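PDB 4DNH: uncharacterized protein from Sinorhizobium meliloti, which is of unknown function, but adopts a TIM-barrel fold and is probably an enzyme related to dihydrodipicolinate synthase. Local coordinates for residues Ile132-Ile143 / Asp170-Val178; Glu147-Ala157 / Val178-His189. All coordinates share one frame; numbering follows the deposited sequence.

Contact 1. Residues Ile132-Ile143 / Asp170-Val178; sequences IDDILAAYESQI and DYIRVYDRV
Leu136, Val174 and Val178 form the centre of the packing between helices 132-148 and 168-181, whose short segments run in roughly the same direction at 34°, with their axes 10.3 Å apart. Leu136 and Val174 have the nearest CA atoms across the pair (6.5 Å). With CG anti to its own carbonyl carbon (chi1 -71°), Leu136 sends CD2 over the second helix, where this methyl lies 3.6 Å from Val174 O and 3.8 Å from Val178 CG2; its other methyl, CD1, rests against the aliphatic part of Arg177.

Val174 is a knob in a hole formed by Ile132, Ile135, Leu136 and Tyr139. Its two methyls divide the work: Val174 CG1, anti to the backbone N (chi1 163°), meets Tyr139 CE2 at 3.9 Å, while CG2 turns to Ile132 CG2. Val178 repeats the division one turn later. Val178 CG2 touches Leu136 and also Tyr139 CB at 3.8 Å, and Val178 CG1 meets Ile143 CD1 at 3.7 Å. Tyr139 thus lies across both valines, its ring approached obliquely by a methyl of each.

The tyrosine hydroxyls and Asp170 OD2 find their hydrogen-bond partners outside the helix pair. Tyr139 OH is hydrogen-bonded to Met156 O, just after strand 153-155, Tyr175 OH pairs with Tyr202 OH, and Asp170 OD2 accepts from Lys166 N, while its OD1, which meets Ile132 CD1, forms a salt bridge with Arg173 NH2. The joint between these two neighbouring barrel helices therefore rests on the fit of branched aliphatic side chains round the Tyr139 ring, and its tyrosine hydroxyls tie it to the surrounding fold.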
loop_
_atom_site.group_PDB
_atom_site.type_symbol
_atom_site.label_atom_id
_atom_site.label_comp_id
_atom_site.label_asym_id
_atom_site.label_seq_id
_atom_site.Cartn_x
_atom_site.Cartn_y
_atom_site.Cartn_z
ATOM N N ILE A 132 26.590 -9.541 -5.617
ATOM C CA ILE A 132 25.571 -10.340 -4.920
ATOM C C ILE A 132 25.777 -10.343 -3.397
ATOM O O ILE A 132 24.807 -10.257 -2.639
ATOM C CB ILE A 132 25.506 -11.779 -5.489
ATOM C CG1 ILE A 132 24.974 -11.754 -6.925
ATOM C CG2 ILE A 132 24.644 -12.689 -4.621
ATOM C CD1 ILE A 132 25.644 -12.769 -7.833
ATOM N N ASP A 133 27.038 -10.423 -2.965
ATOM C CA ASP A 133 27.405 -10.343 -1.542
ATOM C C ASP A 133 26.971 -9.009 -0.920
ATOM O O ASP A 133 26.377 -8.984 0.162
ATOM C CB ASP A 133 28.916 -10.543 -1.359
ATOM C CG ASP A 133 29.331 -12.010 -1.409
ATOM O OD1 ASP A 133 28.560 -12.877 -0.935
ATOM O OD2 ASP A 133 30.444 -12.299 -1.909
ATOM N N ASP A 134 27.262 -7.913 -1.625
ATOM C CA ASP A 134 26.825 -6.582 -1.229
ATOM C C ASP A 134 25.319 -6.559 -0.996
ATOM O O ASP A 134 24.842 -5.887 -0.069
ATOM C CB ASP A 134 27.177 -5.548 -2.303
ATOM C CG ASP A 134 28.667 -5.381 -2.501
ATOM O OD1 ASP A 134 29.452 -5.802 -1.620
ATOM O OD2 ASP A 134 29.052 -4.818 -3.551
ATOM N N ILE A 135 24.586 -7.299 -1.836
ATOM C CA ILE A 135 23.118 -7.317 -1.813
ATOM C C ILE A 135 22.625 -8.110 -0.609
ATOM O O ILE A 135 21.715 -7.668 0.097
ATOM C CB ILE A 135 22.516 -7.863 -3.138
ATOM C CG1 ILE A 135 22.698 -6.842 -4.278
ATOM C CG2 ILE A 135 21.044 -8.211 -2.976
ATOM C CD1 ILE A 135 22.782 -7.449 -5.667
ATOM N N LEU A 136 23.247 -9.263 -0.359
ATOM C CA LEU A 136 22.894 -10.059 0.816
ATOM C C LEU A 136 23.135 -9.286 2.100
ATOM O O LEU A 136 22.313 -9.329 3.021
ATOM C CB LEU A 136 23.654 -11.378 0.844
ATOM C CG LEU A 136 23.193 -12.376 -0.216
ATOM C CD1 LEU A 136 24.197 -13.521 -0.351
ATOM C CD2 LEU A 136 21.781 -12.873 0.074
ATOM N N ALA A 137 24.255 -8.571 2.144
ATOM C CA ALA A 137 24.597 -7.733 3.288
ATOM C C ALA A 137 23.523 -6.655 3.499
ATOM O O ALA A 137 23.096 -6.397 4.624
ATOM C CB ALA A 137 25.982 -7.117 3.106
ATOM N N ALA A 138 23.061 -6.064 2.403
ATOM C CA ALA A 138 22.011 -5.059 2.451
ATOM C C ALA A 138 20.711 -5.619 3.057
ATOM O O ALA A 138 20.169 -5.037 4.003
ATOM C CB ALA A 138 21.780 -4.485 1.067
ATOM N N TYR A 139 20.230 -6.749 2.533
ATOM C CA TYR A 139 19.055 -7.427 3.084
ATOM C C TYR A 139 19.195 -7.766 4.565
ATOM O O TYR A 139 18.331 -7.424 5.376
ATOM C CB TYR A 139 18.753 -8.720 2.328
ATOM C CG TYR A 139 17.830 -8.565 1.150
ATOM C CD1 TYR A 139 16.517 -8.119 1.312
ATOM C CD2 TYR A 139 18.266 -8.869 -0.128
ATOM C CE1 TYR A 139 15.676 -7.969 0.219
ATOM C CE2 TYR A 139 17.433 -8.731 -1.226
ATOM C CZ TYR A 139 16.143 -8.286 -1.056
ATOM O OH TYR A 139 15.336 -8.150 -2.165
ATOM N N GLU A 140 20.276 -8.447 4.924
ATOM C CA GLU A 140 20.427 -8.859 6.312
ATOM C C GLU A 140 20.549 -7.666 7.263
ATOM O O GLU A 140 20.066 -7.724 8.401
ATOM C CB GLU A 140 21.544 -9.906 6.500
ATOM C CG GLU A 140 22.978 -9.447 6.282
ATOM C CD GLU A 140 23.965 -10.608 6.362
ATOM O OE1 GLU A 140 24.648 -10.741 7.407
ATOM O OE2 GLU A 140 24.046 -11.399 5.388
ATOM N N SER A 141 21.152 -6.579 6.781
ATOM C CA SER A 141 21.298 -5.374 7.584
ATOM C C SER A 141 19.918 -4.859 8.010
ATOM O O SER A 141 19.669 -4.638 9.200
ATOM C CB SER A 141 22.067 -4.310 6.800
ATOM O OG SER A 141 22.293 -3.146 7.570
ATOM N N GLN A 142 19.019 -4.705 7.040
ATOM C CA GLN A 142 17.668 -4.213 7.308
ATOM C C GLN A 142 16.829 -5.234 8.062
ATOM O O GLN A 142 16.107 -4.871 8.997
ATOM C CB GLN A 142 16.942 -3.813 6.023
ATOM C CG GLN A 142 17.647 -2.782 5.161
ATOM C CD GLN A 142 16.679 -2.029 4.260
ATOM O OE1 GLN A 142 15.474 -2.297 4.247
ATOM N NE2 GLN A 142 17.207 -1.083 3.498
ATOM N N ILE A 143 16.911 -6.499 7.646
ATOM C CA ILE A 143 16.207 -7.599 8.330
ATOM C C ILE A 143 16.578 -7.667 9.815
ATOM O O ILE A 143 15.700 -7.790 10.667
ATOM C CB ILE A 143 16.446 -8.965 7.631
ATOM C CG1 ILE A 143 15.594 -9.048 6.367
ATOM C CG2 ILE A 143 16.153 -10.147 8.560
ATOM C CD1 ILE A 143 16.098 -10.045 5.349
ATOM N N ASP A 170 20.461 -15.970 -9.893
ATOM C CA ASP A 170 20.873 -15.017 -8.870
ATOM C C ASP A 170 19.736 -14.706 -7.886
ATOM O O ASP A 170 19.963 -14.545 -6.683
ATOM C CB ASP A 170 21.415 -13.741 -9.519
ATOM C CG ASP A 170 22.754 -13.959 -10.207
ATOM O OD1 ASP A 170 23.552 -14.798 -9.734
ATOM O OD2 ASP A 170 23.021 -13.280 -11.217
ATOM N N TYR A 171 18.512 -14.647 -8.392
ATOM C CA TYR A 171 17.360 -14.485 -7.517
ATOM C C TYR A 171 17.195 -15.697 -6.621
ATOM O O TYR A 171 16.846 -15.561 -5.453
ATOM C CB TYR A 171 16.092 -14.282 -8.330
ATOM C CG TYR A 171 16.051 -12.966 -9.039
ATOM C CD1 TYR A 171 16.605 -12.818 -10.315
ATOM C CD2 TYR A 171 15.471 -11.860 -8.432
ATOM C CE1 TYR A 171 16.571 -11.601 -10.964
ATOM C CE2 TYR A 171 15.432 -10.643 -9.069
ATOM C CZ TYR A 171 15.979 -10.520 -10.333
ATOM O OH TYR A 171 15.919 -9.299 -10.951
ATOM N N ILE A 172 17.433 -16.881 -7.176
ATOM C CA ILE A 172 17.306 -18.116 -6.414
ATOM C C ILE A 172 18.304 -18.112 -5.253
ATOM O O ILE A 172 17.919 -18.384 -4.124
ATOM C CB ILE A 172 17.435 -19.374 -7.316
ATOM C CG1 ILE A 172 16.179 -19.529 -8.179
ATOM C CG2 ILE A 172 17.627 -20.634 -6.483
ATOM C CD1 ILE A 172 16.418 -20.142 -9.546
ATOM N N ARG A 173 19.563 -17.766 -5.536
ATOM C CA ARG A 173 20.630 -17.753 -4.525
ATOM C C ARG A 173 20.409 -16.713 -3.429
ATOM O O ARG A 173 20.598 -17.005 -2.245
ATOM C CB ARG A 173 22.000 -17.537 -5.173
ATOM C CG ARG A 173 22.624 -18.802 -5.742
ATOM C CD ARG A 173 23.682 -18.464 -6.781
ATOM N NE ARG A 173 23.648 -19.382 -7.923
ATOM C CZ ARG A 173 24.147 -19.114 -9.130
ATOM N NH1 ARG A 173 24.062 -20.019 -10.098
ATOM N NH2 ARG A 173 24.728 -17.947 -9.381
ATOM N N VAL A 174 20.013 -15.505 -3.832
ATOM C CA VAL A 174 19.780 -14.411 -2.895
ATOM C C VAL A 174 18.633 -14.759 -1.954
ATOM O O VAL A 174 18.816 -14.774 -0.737
ATOM C CB VAL A 174 19.560 -13.065 -3.626
ATOM C CG1 VAL A 174 18.927 -12.029 -2.710
ATOM C CG2 VAL A 174 20.887 -12.543 -4.162
ATOM N N TYR A 175 17.470 -15.079 -2.512
ATOM C CA TYR A 175 16.323 -15.488 -1.697
ATOM C C TYR A 175 16.550 -16.814 -0.939
ATOM O O TYR A 175 15.866 -17.105 0.040
ATOM C CB TYR A 175 15.050 -15.524 -2.544
ATOM C CG TYR A 175 14.525 -14.141 -2.865
ATOM C CD1 TYR A 175 15.075 -13.391 -3.897
ATOM C CD2 TYR A 175 13.480 -13.582 -2.130
ATOM C CE1 TYR A 175 14.597 -12.127 -4.195
ATOM C CE2 TYR A 175 12.997 -12.320 -2.419
ATOM C CZ TYR A 175 13.556 -11.593 -3.451
ATOM O OH TYR A 175 13.083 -10.329 -3.754
ATOM N N ASP A 176 17.520 -17.606 -1.387
ATOM C CA ASP A 176 17.895 -18.819 -0.671
ATOM C C ASP A 176 18.624 -18.466 0.636
ATOM O O ASP A 176 18.288 -19.007 1.694
ATOM C CB ASP A 176 18.712 -19.768 -1.571
ATOM C CG ASP A 176 19.299 -20.959 -0.811
ATOM O OD1 ASP A 176 18.569 -21.648 -0.054
ATOM O OD2 ASP A 176 20.511 -21.215 -0.991
ATOM N N ARG A 177 19.595 -17.555 0.576
ATOM C CA ARG A 177 20.296 -17.162 1.790
ATOM C C ARG A 177 19.397 -16.335 2.703
ATOM O O ARG A 177 19.249 -16.646 3.883
ATOM C CB ARG A 177 21.622 -16.445 1.504
ATOM C CG ARG A 177 22.553 -16.430 2.723
ATOM C CD ARG A 177 24.029 -16.470 2.348
ATOM N NE ARG A 177 24.385 -17.705 1.647
ATOM C CZ ARG A 177 25.523 -17.904 0.979
ATOM N NH1 ARG A 177 26.440 -16.945 0.908
ATOM N NH2 ARG A 177 25.746 -19.070 0.376
ATOM N N VAL A 178 18.783 -15.300 2.143
ATOM C CA VAL A 178 17.883 -14.433 2.891
ATOM C C VAL A 178 16.827 -15.237 3.662
ATOM O O VAL A 178 16.729 -15.103 4.888
ATOM C CB VAL A 178 17.232 -13.356 1.987
ATOM C CG1 VAL A 178 16.140 -12.604 2.735
ATOM C CG2 VAL A 178 18.280 -12.373 1.478
#

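Contact 2. Residues Glu147-Ala157 / Val178-His189; sequences EAEGGRIILMA and VLSQVKEPVIIH
Backbone hydrogen bonds join Ile153-Leu155 and Val186-His189 as neighbouring parallel strands of the barrel. Ile187 N gives to Ile153 O, Leu155 N to Ile187 O (2.8 Å), and His189 N to Leu155 O. Water 1 extends this network, accepting from Arg152 NH1 and donating to Ile153 O and Pro185 O; Arg152 also forms a salt bridge with Asp227. Water 2 bridges Leu155 O and His189 O.

Apolar contacts fill in beside the backbone. Leu155, its CG anti to the backbone N (chi1 -170°), reaches tip to tip for Val178, CD2 to CG1 at 3.7 Å, and lays CB against Val186 CG1. Ile153 CG2 meets Val186 CG2 at 3.6 Å.

Near the C-terminal end of helix 132-148, Glu147 OE2 accepts from Lys183 N at 2.9 Å, on the syn side and 24° out of the carboxylate plane. With an alanine in place of Glu147, Lys183 N would probably lose this acceptor and the loop at Val182-Glu184 its tie to the helix.

Main-chain bonding thus fixes the strand register, the Glu147 carboxylate ties the end of helix 132-148 to the loop before strand 186-191, and the branched side chains of Leu155 and Val178 join sheet to helix.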
loop_
_atom_site.group_PDB
_atom_site.type_symbol
_atom_site.label_atom_id
_atom_site.label_comp_id
_atom_site.label_asym_id
_atom_site.label_seq_id
_atom_site.Cartn_x
_atom_site.Cartn_y
_atom_site.Cartn_z
ATOM N N GLU A 147 13.987 -7.125 12.954
ATOM C CA GLU A 147 13.849 -8.187 13.937
ATOM C C GLU A 147 14.278 -7.746 15.332
ATOM O O GLU A 147 13.668 -8.159 16.319
ATOM C CB GLU A 147 14.621 -9.422 13.492
ATOM C CG GLU A 147 13.924 -10.165 12.360
ATOM C CD GLU A 147 14.698 -11.359 11.835
ATOM O OE1 GLU A 147 15.920 -11.459 12.083
ATOM O OE2 GLU A 147 14.070 -12.198 11.154
ATOM N N ALA A 148 15.299 -6.891 15.422
ATOM C CA ALA A 148 15.730 -6.372 16.729
ATOM C C ALA A 148 14.638 -5.554 17.432
ATOM O O ALA A 148 14.661 -5.416 18.639
ATOM C CB ALA A 148 17.021 -5.565 16.616
ATOM N N GLU A 149 13.688 -5.011 16.677
ATOM C CA GLU A 149 12.570 -4.271 17.271
ATOM C C GLU A 149 11.327 -5.170 17.402
ATOM O O GLU A 149 10.226 -4.704 17.705
ATOM C CB GLU A 149 12.261 -3.014 16.450
ATOM C CG GLU A 149 13.442 -2.078 16.224
ATOM C CD GLU A 149 13.836 -1.275 17.464
ATOM O OE1 GLU A 149 13.034 -1.194 18.422
ATOM O OE2 GLU A 149 14.956 -0.714 17.486
ATOM N N GLY A 150 11.522 -6.465 17.164
ATOM C CA GLY A 150 10.444 -7.456 17.237
ATOM C C GLY A 150 9.445 -7.394 16.098
ATOM O O GLY A 150 8.253 -7.608 16.308
ATOM N N GLY A 151 9.914 -7.104 14.887
ATOM C CA GLY A 151 9.010 -6.969 13.748
ATOM C C GLY A 151 8.975 -8.193 12.857
ATOM O O GLY A 151 10.000 -8.836 12.632
ATOM N N ARG A 152 7.789 -8.539 12.365
ATOM C CA ARG A 152 7.704 -9.469 11.242
ATOM C C ARG A 152 7.966 -8.706 9.926
ATOM O O ARG A 152 7.655 -7.515 9.805
ATOM C CB ARG A 152 6.385 -10.269 11.244
ATOM C CG ARG A 152 5.088 -9.464 11.335
ATOM C CD ARG A 152 3.845 -10.342 11.102
ATOM N NE ARG A 152 3.880 -11.037 9.805
ATOM C CZ ARG A 152 2.853 -11.662 9.227
ATOM N NH1 ARG A 152 3.021 -12.251 8.050
ATOM N NH2 ARG A 152 1.659 -11.705 9.809
ATOM N N ILE A 153 8.568 -9.397 8.963
ATOM C CA ILE A 153 9.110 -8.783 7.761
ATOM C C ILE A 153 8.217 -8.961 6.540
ATOM O O ILE A 153 7.605 -10.013 6.353
ATOM C CB ILE A 153 10.497 -9.387 7.431
ATOM C CG1 ILE A 153 11.564 -8.820 8.366
ATOM C CG2 ILE A 153 10.894 -9.135 5.972
ATOM C CD1 ILE A 153 11.845 -9.712 9.539
ATOM N N ILE A 154 8.137 -7.909 5.729
ATOM C CA ILE A 154 7.637 -7.995 4.370
ATOM C C ILE A 154 8.874 -7.815 3.520
ATOM O O ILE A 154 9.505 -6.763 3.562
ATOM C CB ILE A 154 6.659 -6.865 4.020
ATOM C CG1 ILE A 154 5.379 -6.999 4.831
ATOM C CG2 ILE A 154 6.330 -6.906 2.531
ATOM C CD1 ILE A 154 4.515 -5.757 4.813
ATOM N N LEU A 155 9.242 -8.848 2.777
ATOM C CA LEU A 155 10.510 -8.837 2.080
ATOM C C LEU A 155 10.357 -8.144 0.731
ATOM O O LEU A 155 9.742 -8.674 -0.197
ATOM C CB LEU A 155 11.052 -10.253 1.936
ATOM C CG LEU A 155 12.485 -10.387 1.439
ATOM C CD1 LEU A 155 13.440 -9.710 2.402
ATOM C CD2 LEU A 155 12.833 -11.854 1.273
HETATM N N MSE A 156 10.916 -6.942 0.643
HETATM C CA MSE A 156 10.729 -6.089 -0.525
HETATM C C MSE A 156 11.665 -6.467 -1.644
HETATM O O MSE A 156 12.731 -7.070 -1.412
HETATM C CB MSE A 156 10.920 -4.640 -0.085
HETATM C CG MSE A 156 9.688 -4.210 0.711
HETATM SE SE MSE A 156 9.933 -2.364 1.358
HETATM C CE MSE A 156 9.023 -1.395 -0.105
ATOM N N ALA A 157 11.260 -6.133 -2.868
ATOM C CA ALA A 157 12.093 -6.349 -4.041
ATOM C C ALA A 157 13.242 -5.358 -4.000
ATOM O O ALA A 157 13.131 -4.306 -3.374
ATOM C CB ALA A 157 11.280 -6.183 -5.309
ATOM N N VAL A 178 18.783 -15.300 2.143
ATOM C CA VAL A 178 17.883 -14.433 2.891
ATOM C C VAL A 178 16.827 -15.237 3.662
ATOM O O VAL A 178 16.729 -15.103 4.888
ATOM C CB VAL A 178 17.232 -13.356 1.987
ATOM C CG1 VAL A 178 16.140 -12.604 2.735
ATOM C CG2 VAL A 178 18.280 -12.373 1.478
ATOM N N LEU A 179 16.080 -16.092 2.962
ATOM C CA LEU A 179 14.960 -16.810 3.580
ATOM C C LEU A 179 15.356 -17.896 4.570
ATOM O O LEU A 179 14.614 -18.168 5.508
ATOM C CB LEU A 179 14.012 -17.392 2.533
ATOM C CG LEU A 179 13.083 -16.414 1.816
ATOM C CD1 LEU A 179 12.407 -17.102 0.636
ATOM C CD2 LEU A 179 12.050 -15.830 2.776
ATOM N N SER A 180 16.512 -18.522 4.366
ATOM C CA SER A 180 17.000 -19.497 5.338
ATOM C C SER A 180 17.513 -18.804 6.598
ATOM O O SER A 180 17.682 -19.448 7.633
ATOM C CB SER A 180 18.081 -20.399 4.734
ATOM O OG SER A 180 19.266 -19.668 4.488
ATOM N N GLN A 181 17.743 -17.494 6.513
ATOM C CA GLN A 181 18.261 -16.734 7.647
ATOM C C GLN A 181 17.258 -15.812 8.354
ATOM O O GLN A 181 17.586 -15.208 9.379
ATOM C CB GLN A 181 19.514 -15.965 7.247
ATOM C CG GLN A 181 20.765 -16.820 7.297
ATOM C CD GLN A 181 22.031 -15.993 7.309
ATOM O OE1 GLN A 181 22.179 -15.072 8.118
ATOM N NE2 GLN A 181 22.958 -16.317 6.409
ATOM N N VAL A 182 16.040 -15.698 7.826
ATOM C CA VAL A 182 14.994 -14.936 8.518
ATOM C C VAL A 182 14.621 -15.730 9.764
ATOM O O VAL A 182 14.839 -16.936 9.812
ATOM C CB VAL A 182 13.730 -14.710 7.655
ATOM C CG1 VAL A 182 12.917 -13.539 8.186
ATOM C CG2 VAL A 182 14.100 -14.415 6.221
ATOM N N LYS A 183 14.075 -15.059 10.773
ATOM C CA LYS A 183 13.712 -15.755 11.998
ATOM C C LYS A 183 12.244 -16.170 12.016
ATOM O O LYS A 183 11.884 -17.105 12.699
ATOM C CB LYS A 183 14.081 -14.921 13.227
ATOM C CG LYS A 183 14.972 -15.681 14.202
ATOM C CD LYS A 183 16.174 -14.853 14.646
ATOM C CE LYS A 183 15.802 -13.825 15.710
ATOM N NZ LYS A 183 16.923 -12.898 16.026
ATOM N N GLU A 184 11.407 -15.477 11.253
ATOM C CA GLU A 184 9.968 -15.743 11.223
ATOM C C GLU A 184 9.447 -15.706 9.784
ATOM O O GLU A 184 10.077 -15.085 8.908
ATOM C CB GLU A 184 9.206 -14.717 12.082
ATOM C CG GLU A 184 9.391 -14.857 13.593
ATOM C CD GLU A 184 8.638 -16.039 14.181
ATOM O OE1 GLU A 184 7.497 -16.303 13.746
ATOM O OE2 GLU A 184 9.180 -16.707 15.086
ATOM N N PRO A 185 8.302 -16.378 9.524
ATOM C CA PRO A 185 7.693 -16.294 8.196
ATOM C C PRO A 185 7.591 -14.864 7.671
ATOM O O PRO A 185 7.352 -13.927 8.425
ATOM C CB PRO A 185 6.312 -16.914 8.416
ATOM C CG PRO A 185 6.569 -17.968 9.444
ATOM C CD PRO A 185 7.628 -17.396 10.359
ATOM N N VAL A 186 7.783 -14.743 6.368
ATOM C CA VAL A 186 7.923 -13.498 5.644
ATOM C C VAL A 186 6.799 -13.389 4.594
ATOM O O VAL A 186 6.235 -14.406 4.160
ATOM C CB VAL A 186 9.316 -13.503 4.973
ATOM C CG1 VAL A 186 9.280 -13.060 3.514
ATOM C CG2 VAL A 186 10.309 -12.700 5.786
ATOM N N ILE A 187 6.450 -12.164 4.220
ATOM C CA ILE A 187 5.576 -11.934 3.092
ATOM C C ILE A 187 6.432 -11.357 1.970
ATOM O O ILE A 187 6.980 -10.263 2.101
ATOM C CB ILE A 187 4.452 -10.932 3.417
ATOM C CG1 ILE A 187 3.506 -11.502 4.465
ATOM C CG2 ILE A 187 3.689 -10.561 2.148
ATOM C CD1 ILE A 187 2.574 -10.466 5.054
ATOM N N ILE A 188 6.553 -12.104 0.879
ATOM C CA ILE A 188 7.374 -11.699 -0.248
ATOM C C ILE A 188 6.608 -10.719 -1.114
ATOM O O ILE A 188 5.431 -10.910 -1.429
ATOM C CB ILE A 188 7.824 -12.910 -1.090
ATOM C CG1 ILE A 188 8.847 -13.737 -0.307
ATOM C CG2 ILE A 188 8.399 -12.455 -2.429
ATOM C CD1 ILE A 188 9.393 -14.932 -1.058
ATOM N N HIS A 189 7.288 -9.658 -1.508
ATOM C CA HIS A 189 6.653 -8.647 -2.310
ATOM C C HIS A 189 7.208 -8.587 -3.715
ATOM O O HIS A 189 8.393 -8.325 -3.933
ATOM C CB HIS A 189 6.743 -7.319 -1.601
ATOM C CG HIS A 189 5.971 -6.222 -2.270
ATOM N ND1 HIS A 189 6.226 -4.926 -2.042
ATOM C CD2 HIS A 189 4.930 -6.268 -3.197
ATOM C CE1 HIS A 189 5.391 -4.175 -2.780
ATOM N NE2 HIS A 189 4.597 -5.000 -3.483
HETATM O O HOH W 1 5.744 -11.713 7.766
HETATM O O HOH W 2 10.840 -9.490 -2.770
#

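Overall arrangement
Contacts 1 and 2 lie about 12 Å apart, centre to centre, in one sector of an eight-stranded parallel barrel. Their segments alternate along the chain: 132-143, 147-157, 170-178 and 178-189, so two consecutive helix-then-strand passages meet side by side. Contact 1 joins the outer helices 132-148 and 168-181, and contact 2 joins the strands that follow them, 153-155 and 186-191. Val178 belongs to both. Between the two layers, Leu155 packs on Tyr139 and Tyr175. Together they show the repeating construction of a TIM barrel, with helices packed outside a closed sheet, while His189 lies near a bound glycerol, probably carried over from crystallisation, though such molecules often settle in pockets.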